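Local coordinates for protein glycerophosphoryl diester phosphodiesterase (Agrobacterium tumefaciens str. C58, PDB 3KS6) that belongs to the glycerophosphoryl diester phosphodiesterase family, enzymes built on a TIM-barrel fold, and holds a magnesium ion, at residues 132-145 with 151-163. Numbering follows the deposited sequence.
Sequences LERTTFSSFLLASM and ATTRPRLWLVSPS
Phe-137 and Leu-157 show the parallel pairing of strands 135-139 and 156-160: Phe-137 N donates to Pro-155 O at 2.9 Å, and Phe-137 O accepts from Leu-157 N. Further on, Ser-139 N reaches Leu-157 O only weakly, whereas Leu-159 N binds Ser-139 O firmly.

Packing is tight where strand 156-160 meets the turn after strand 135-139. Leu-159 CB sits 3.5 Å from the centroid of the Phe-140 ring and 4° off its normal, a CH-pi contact centred on the face, while Ser-161 N meets the ring edge. Trp-158, with CG anti to the backbone N (chi1 -177°), turns the edge of its indole toward the carbonyls of Ser-139 and Phe-140; NE1 donates to Phe-140 O at 3.1 Å, the acceptor lying in the ring plane although the donor stands above the carbonyl plane. Leu-142 CD2 covers one indole face, 3.8 Å from the five-membered ring centroid.

At the other end the firm part is Arg-154: bends at chi2 and chi3 fold it back, and its NE (2.9 Å) and NH2 (3.3 Å) both grip Thr-135 O side-on. Only the outer rim is loose, where Glu-133 and Thr-153 are exposed: the salt bridge from Glu-133 OE1 to Arg-154 NH1 is long at 3.6 Å, the carboxylate and guanidinium planes 79° apart, and a water links Glu-133 OE1 with Thr-153 OG1.

The contact closes a beta-alpha-beta unit of the barrel through helix 142-151. Strand 101-106, carrying the magnesium ligand Glu-105, pairs with 135-139, and strand 184-188 with 156-160; helix 118-128 packs on Phe-137, helix 162-179 on Trp-158.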
loop_
_atom_site.group_PDB
_atom_site.type_symbol
_atom_site.label_atom_id
_atom_site.label_comp_id
_atom_site.label_asym_id
_atom_site.label_seq_id
_atom_site.Cartn_x
_atom_site.Cartn_y
_atom_site.Cartn_z
ATOM N N LEU A 132 -7.261 11.224 -7.556
ATOM C CA LEU A 132 -8.257 10.253 -7.117
ATOM C C LEU A 132 -8.498 9.180 -8.156
ATOM O O LEU A 132 -8.579 8.008 -7.829
ATOM C CB LEU A 132 -9.611 10.907 -6.803
ATOM C CG LEU A 132 -10.674 9.993 -6.162
ATOM C CD1 LEU A 132 -10.159 9.357 -4.873
ATOM C CD2 LEU A 132 -11.989 10.767 -5.923
ATOM N N GLU A 133 -8.637 9.597 -9.416
ATOM C CA GLU A 133 -8.925 8.660 -10.500
ATOM C C GLU A 133 -7.761 7.748 -10.836
ATOM O O GLU A 133 -7.918 6.834 -11.647
ATOM C CB GLU A 133 -9.422 9.401 -11.751
ATOM C CG GLU A 133 -10.740 10.178 -11.507
ATOM C CD GLU A 133 -11.805 9.342 -10.745
ATOM O OE1 GLU A 133 -12.168 8.219 -11.201
ATOM O OE2 GLU A 133 -12.264 9.817 -9.678
ATOM N N ARG A 134 -6.608 7.990 -10.226
ATOM C CA ARG A 134 -5.472 7.099 -10.360
ATOM C C ARG A 134 -5.157 6.373 -9.066
ATOM O O ARG A 134 -4.049 5.904 -8.885
ATOM C CB ARG A 134 -4.255 7.876 -10.813
ATOM C CG ARG A 134 -4.418 8.510 -12.200
ATOM C CD ARG A 134 -3.288 9.498 -12.527
ATOM N NE ARG A 134 -1.952 8.972 -12.316
ATOM C CZ ARG A 134 -0.840 9.695 -12.361
ATOM N NH1 ARG A 134 -0.881 10.996 -12.627
ATOM N NH2 ARG A 134 0.317 9.098 -12.141
ATOM N N THR A 135 -6.130 6.244 -8.178
ATOM C CA THR A 135 -5.872 5.637 -6.872
ATOM C C THR A 135 -6.730 4.383 -6.629
ATOM O O THR A 135 -7.930 4.342 -6.973
ATOM C CB THR A 135 -6.133 6.656 -5.730
ATOM O OG1 THR A 135 -5.254 7.760 -5.884
ATOM C CG2 THR A 135 -5.881 6.021 -4.342
ATOM N N THR A 136 -6.072 3.364 -6.082
ATOM C CA THR A 136 -6.720 2.185 -5.475
ATOM C C THR A 136 -6.514 2.320 -3.974
ATOM O O THR A 136 -5.435 2.709 -3.530
ATOM C CB THR A 136 -6.042 0.867 -5.964
ATOM O OG1 THR A 136 -6.452 0.603 -7.311
ATOM C CG2 THR A 136 -6.400 -0.324 -5.086
ATOM N N PHE A 137 -7.531 1.985 -3.185
ATOM C CA PHE A 137 -7.440 2.094 -1.741
ATOM C C PHE A 137 -7.344 0.724 -1.094
ATOM O O PHE A 137 -8.002 -0.227 -1.515
ATOM C CB PHE A 137 -8.662 2.815 -1.145
ATOM C CG PHE A 137 -8.765 4.253 -1.567
ATOM C CD1 PHE A 137 -8.115 5.246 -0.841
ATOM C CD2 PHE A 137 -9.528 4.605 -2.660
ATOM C CE1 PHE A 137 -8.227 6.570 -1.214
ATOM C CE2 PHE A 137 -9.626 5.948 -3.064
ATOM C CZ PHE A 137 -8.999 6.928 -2.309
ATOM N N SER A 138 -6.585 0.652 -0.010
ATOM C CA SER A 138 -6.410 -0.614 0.705
ATOM C C SER A 138 -6.488 -0.337 2.211
ATOM O O SER A 138 -6.284 0.784 2.624
ATOM C CB SER A 138 -5.039 -1.204 0.405
ATOM O OG SER A 138 -3.991 -0.363 0.867
ATOM N N SER A 139 -6.820 -1.362 2.998
ATOM C CA SER A 139 -6.778 -1.240 4.456
ATOM C C SER A 139 -6.852 -2.603 5.045
ATOM O O SER A 139 -7.458 -3.491 4.428
ATOM C CB SER A 139 -7.998 -0.475 4.965
ATOM O OG SER A 139 -7.890 -0.204 6.337
ATOM N N PHE A 140 -6.263 -2.789 6.236
ATOM C CA PHE A 140 -6.507 -4.023 7.002
ATOM C C PHE A 140 -7.845 -3.967 7.748
ATOM O O PHE A 140 -8.324 -5.006 8.198
ATOM C CB PHE A 140 -5.414 -4.241 8.037
ATOM C CG PHE A 140 -4.133 -4.774 7.477
ATOM C CD1 PHE A 140 -3.152 -3.916 6.992
ATOM C CD2 PHE A 140 -3.903 -6.139 7.408
ATOM C CE1 PHE A 140 -1.963 -4.405 6.494
ATOM C CE2 PHE A 140 -2.700 -6.621 6.884
ATOM C CZ PHE A 140 -1.746 -5.749 6.450
ATOM N N LEU A 141 -8.406 -2.761 7.919
ATOM C CA LEU A 141 -9.587 -2.537 8.746
ATOM C C LEU A 141 -10.876 -2.514 7.945
ATOM O O LEU A 141 -11.077 -1.686 7.057
ATOM C CB LEU A 141 -9.475 -1.260 9.565
ATOM C CG LEU A 141 -8.718 -1.311 10.903
ATOM C CD1 LEU A 141 -7.295 -1.719 10.694
ATOM C CD2 LEU A 141 -8.752 0.027 11.658
ATOM N N LEU A 142 -11.770 -3.430 8.276
ATOM C CA LEU A 142 -13.079 -3.481 7.638
ATOM C C LEU A 142 -13.893 -2.214 7.884
ATOM O O LEU A 142 -14.680 -1.809 7.026
ATOM C CB LEU A 142 -13.899 -4.687 8.102
ATOM C CG LEU A 142 -13.524 -6.019 7.505
ATOM C CD1 LEU A 142 -14.514 -7.073 8.084
ATOM C CD2 LEU A 142 -13.564 -5.988 5.974
ATOM N N ALA A 143 -13.737 -1.584 9.043
ATOM C CA ALA A 143 -14.443 -0.324 9.288
ATOM C C ALA A 143 -14.073 0.682 8.220
ATOM O O ALA A 143 -14.922 1.422 7.740
ATOM C CB ALA A 143 -14.077 0.279 10.700
ATOM N N SER A 144 -12.775 0.727 7.903
ATOM C CA SER A 144 -12.246 1.642 6.904
ATOM C C SER A 144 -12.664 1.199 5.489
ATOM O O SER A 144 -12.926 2.035 4.644
ATOM C CB SER A 144 -10.720 1.776 7.028
ATOM O OG SER A 144 -10.339 2.291 8.292
HETATM N N MSE A 145 -12.770 -0.100 5.255
HETATM C CA MSE A 145 -13.266 -0.592 3.969
HETATM C C MSE A 145 -14.721 -0.176 3.770
HETATM O O MSE A 145 -15.146 0.178 2.664
HETATM C CB MSE A 145 -13.156 -2.112 3.915
HETATM C CG MSE A 145 -11.729 -2.645 4.039
HETATM SE SE MSE A 145 -10.552 -2.142 2.560
HETATM C CE MSE A 145 -10.154 -0.411 2.806
ATOM N N ALA A 151 -17.858 6.206 0.346
ATOM C CA ALA A 151 -17.236 7.457 -0.078
ATOM C C ALA A 151 -16.685 7.529 -1.496
ATOM O O ALA A 151 -16.526 8.630 -2.028
ATOM C CB ALA A 151 -16.100 7.811 0.882
ATOM N N THR A 152 -16.318 6.404 -2.096
ATOM C CA THR A 152 -15.647 6.450 -3.395
ATOM C C THR A 152 -15.992 5.243 -4.214
ATOM O O THR A 152 -16.297 4.182 -3.665
ATOM C CB THR A 152 -14.090 6.578 -3.248
ATOM O OG1 THR A 152 -13.500 6.774 -4.536
ATOM C CG2 THR A 152 -13.442 5.343 -2.589
ATOM N N THR A 153 -15.992 5.443 -5.529
ATOM C CA THR A 153 -16.200 4.384 -6.477
ATOM C C THR A 153 -14.861 3.806 -6.929
ATOM O O THR A 153 -14.848 2.880 -7.732
ATOM C CB THR A 153 -16.940 4.910 -7.714
ATOM O OG1 THR A 153 -16.222 6.046 -8.211
ATOM C CG2 THR A 153 -18.333 5.334 -7.316
ATOM N N ARG A 154 -13.741 4.341 -6.420
ATOM C CA ARG A 154 -12.421 3.800 -6.745
ATOM C C ARG A 154 -12.257 2.367 -6.259
ATOM O O ARG A 154 -12.925 1.960 -5.327
ATOM C CB ARG A 154 -11.294 4.685 -6.177
ATOM C CG ARG A 154 -11.255 6.139 -6.749
ATOM C CD ARG A 154 -11.138 6.126 -8.275
ATOM N NE ARG A 154 -9.977 5.354 -8.692
ATOM C CZ ARG A 154 -9.781 4.822 -9.902
ATOM N NH1 ARG A 154 -10.659 4.965 -10.876
ATOM N NH2 ARG A 154 -8.690 4.121 -10.130
ATOM N N PRO A 155 -11.372 1.595 -6.900
ATOM C CA PRO A 155 -11.197 0.227 -6.450
ATOM C C PRO A 155 -10.676 0.160 -5.032
ATOM O O PRO A 155 -9.896 1.015 -4.641
ATOM C CB PRO A 155 -10.159 -0.329 -7.409
ATOM C CG PRO A 155 -10.212 0.578 -8.616
ATOM C CD PRO A 155 -10.492 1.903 -8.033
ATOM N N ARG A 156 -11.136 -0.859 -4.294
ATOM C CA ARG A 156 -10.733 -1.138 -2.918
ATOM C C ARG A 156 -10.214 -2.572 -2.809
ATOM O O ARG A 156 -10.721 -3.474 -3.507
ATOM C CB ARG A 156 -11.929 -1.003 -1.971
ATOM C CG ARG A 156 -12.524 0.400 -1.842
ATOM C CD ARG A 156 -14.006 0.376 -1.387
ATOM N NE ARG A 156 -14.935 -0.098 -2.439
ATOM C CZ ARG A 156 -15.633 -1.242 -2.412
ATOM N NH1 ARG A 156 -15.609 -2.038 -1.365
ATOM N NH2 ARG A 156 -16.401 -1.576 -3.445
ATOM N N LEU A 157 -9.243 -2.786 -1.919
ATOM C CA LEU A 157 -8.805 -4.138 -1.592
ATOM C C LEU A 157 -8.570 -4.258 -0.082
ATOM O O LEU A 157 -7.995 -3.362 0.533
ATOM C CB LEU A 157 -7.585 -4.581 -2.392
ATOM C CG LEU A 157 -6.206 -4.073 -2.013
ATOM C CD1 LEU A 157 -5.525 -4.982 -1.031
ATOM C CD2 LEU A 157 -5.298 -3.896 -3.228
ATOM N N TRP A 158 -9.010 -5.393 0.457
ATOM C CA TRP A 158 -8.895 -5.710 1.873
ATOM C C TRP A 158 -7.628 -6.491 2.106
ATOM O O TRP A 158 -7.386 -7.553 1.516
ATOM C CB TRP A 158 -10.122 -6.480 2.335
ATOM C CG TRP A 158 -10.110 -6.777 3.818
ATOM C CD1 TRP A 158 -9.579 -6.024 4.803
ATOM C CD2 TRP A 158 -10.682 -7.930 4.443
ATOM N NE1 TRP A 158 -9.754 -6.649 6.024
ATOM C CE2 TRP A 158 -10.424 -7.829 5.816
ATOM C CE3 TRP A 158 -11.395 -9.035 3.962
ATOM C CZ2 TRP A 158 -10.869 -8.791 6.733
ATOM C CZ3 TRP A 158 -11.813 -9.980 4.852
ATOM C CH2 TRP A 158 -11.563 -9.857 6.224
ATOM N N LEU A 159 -6.790 -5.931 2.962
ATOM C CA LEU A 159 -5.553 -6.566 3.400
ATOM C C LEU A 159 -5.875 -7.478 4.548
ATOM O O LEU A 159 -6.389 -7.034 5.607
ATOM C CB LEU A 159 -4.568 -5.500 3.854
ATOM C CG LEU A 159 -4.120 -4.524 2.742
ATOM C CD1 LEU A 159 -3.413 -3.279 3.340
ATOM C CD2 LEU A 159 -3.218 -5.283 1.792
ATOM N N VAL A 160 -5.590 -8.757 4.328
ATOM C CA VAL A 160 -5.925 -9.844 5.282
ATOM C C VAL A 160 -4.627 -10.345 5.920
ATOM O O VAL A 160 -3.780 -10.998 5.263
ATOM C CB VAL A 160 -6.651 -10.961 4.541
ATOM C CG1 VAL A 160 -6.956 -12.161 5.486
ATOM C CG2 VAL A 160 -7.955 -10.428 3.894
ATOM N N SER A 161 -4.439 -10.024 7.197
ATOM C CA SER A 161 -3.229 -10.389 7.920
ATOM C C SER A 161 -3.119 -11.903 8.117
ATOM O O SER A 161 -4.140 -12.605 8.123
ATOM C CB SER A 161 -3.213 -9.731 9.290
ATOM O OG SER A 161 -4.299 -10.232 10.057
ATOM N N PRO A 162 -1.890 -12.416 8.286
ATOM C CA PRO A 162 -1.735 -13.852 8.611
ATOM C C PRO A 162 -2.656 -14.332 9.759
ATOM O O PRO A 162 -3.238 -15.422 9.648
ATOM C CB PRO A 162 -0.227 -13.982 8.918
ATOM C CG PRO A 162 0.386 -12.921 7.965
ATOM C CD PRO A 162 -0.589 -11.743 8.120
ATOM N N SER A 163 -2.795 -13.521 10.813
ATOM C CA SER A 163 -3.648 -13.849 11.984
ATOM C C SER A 163 -5.110 -13.990 11.634
ATOM O O SER A 163 -5.769 -14.962 12.012
ATOM C CB SER A 163 -3.514 -12.758 13.045
ATOM O OG SER A 163 -2.246 -12.842 13.608
HETATM O O HOH W 1 -13.883 6.323 -10.316
HETATM O O HOH W 2 -14.888 -1.616 0.928
#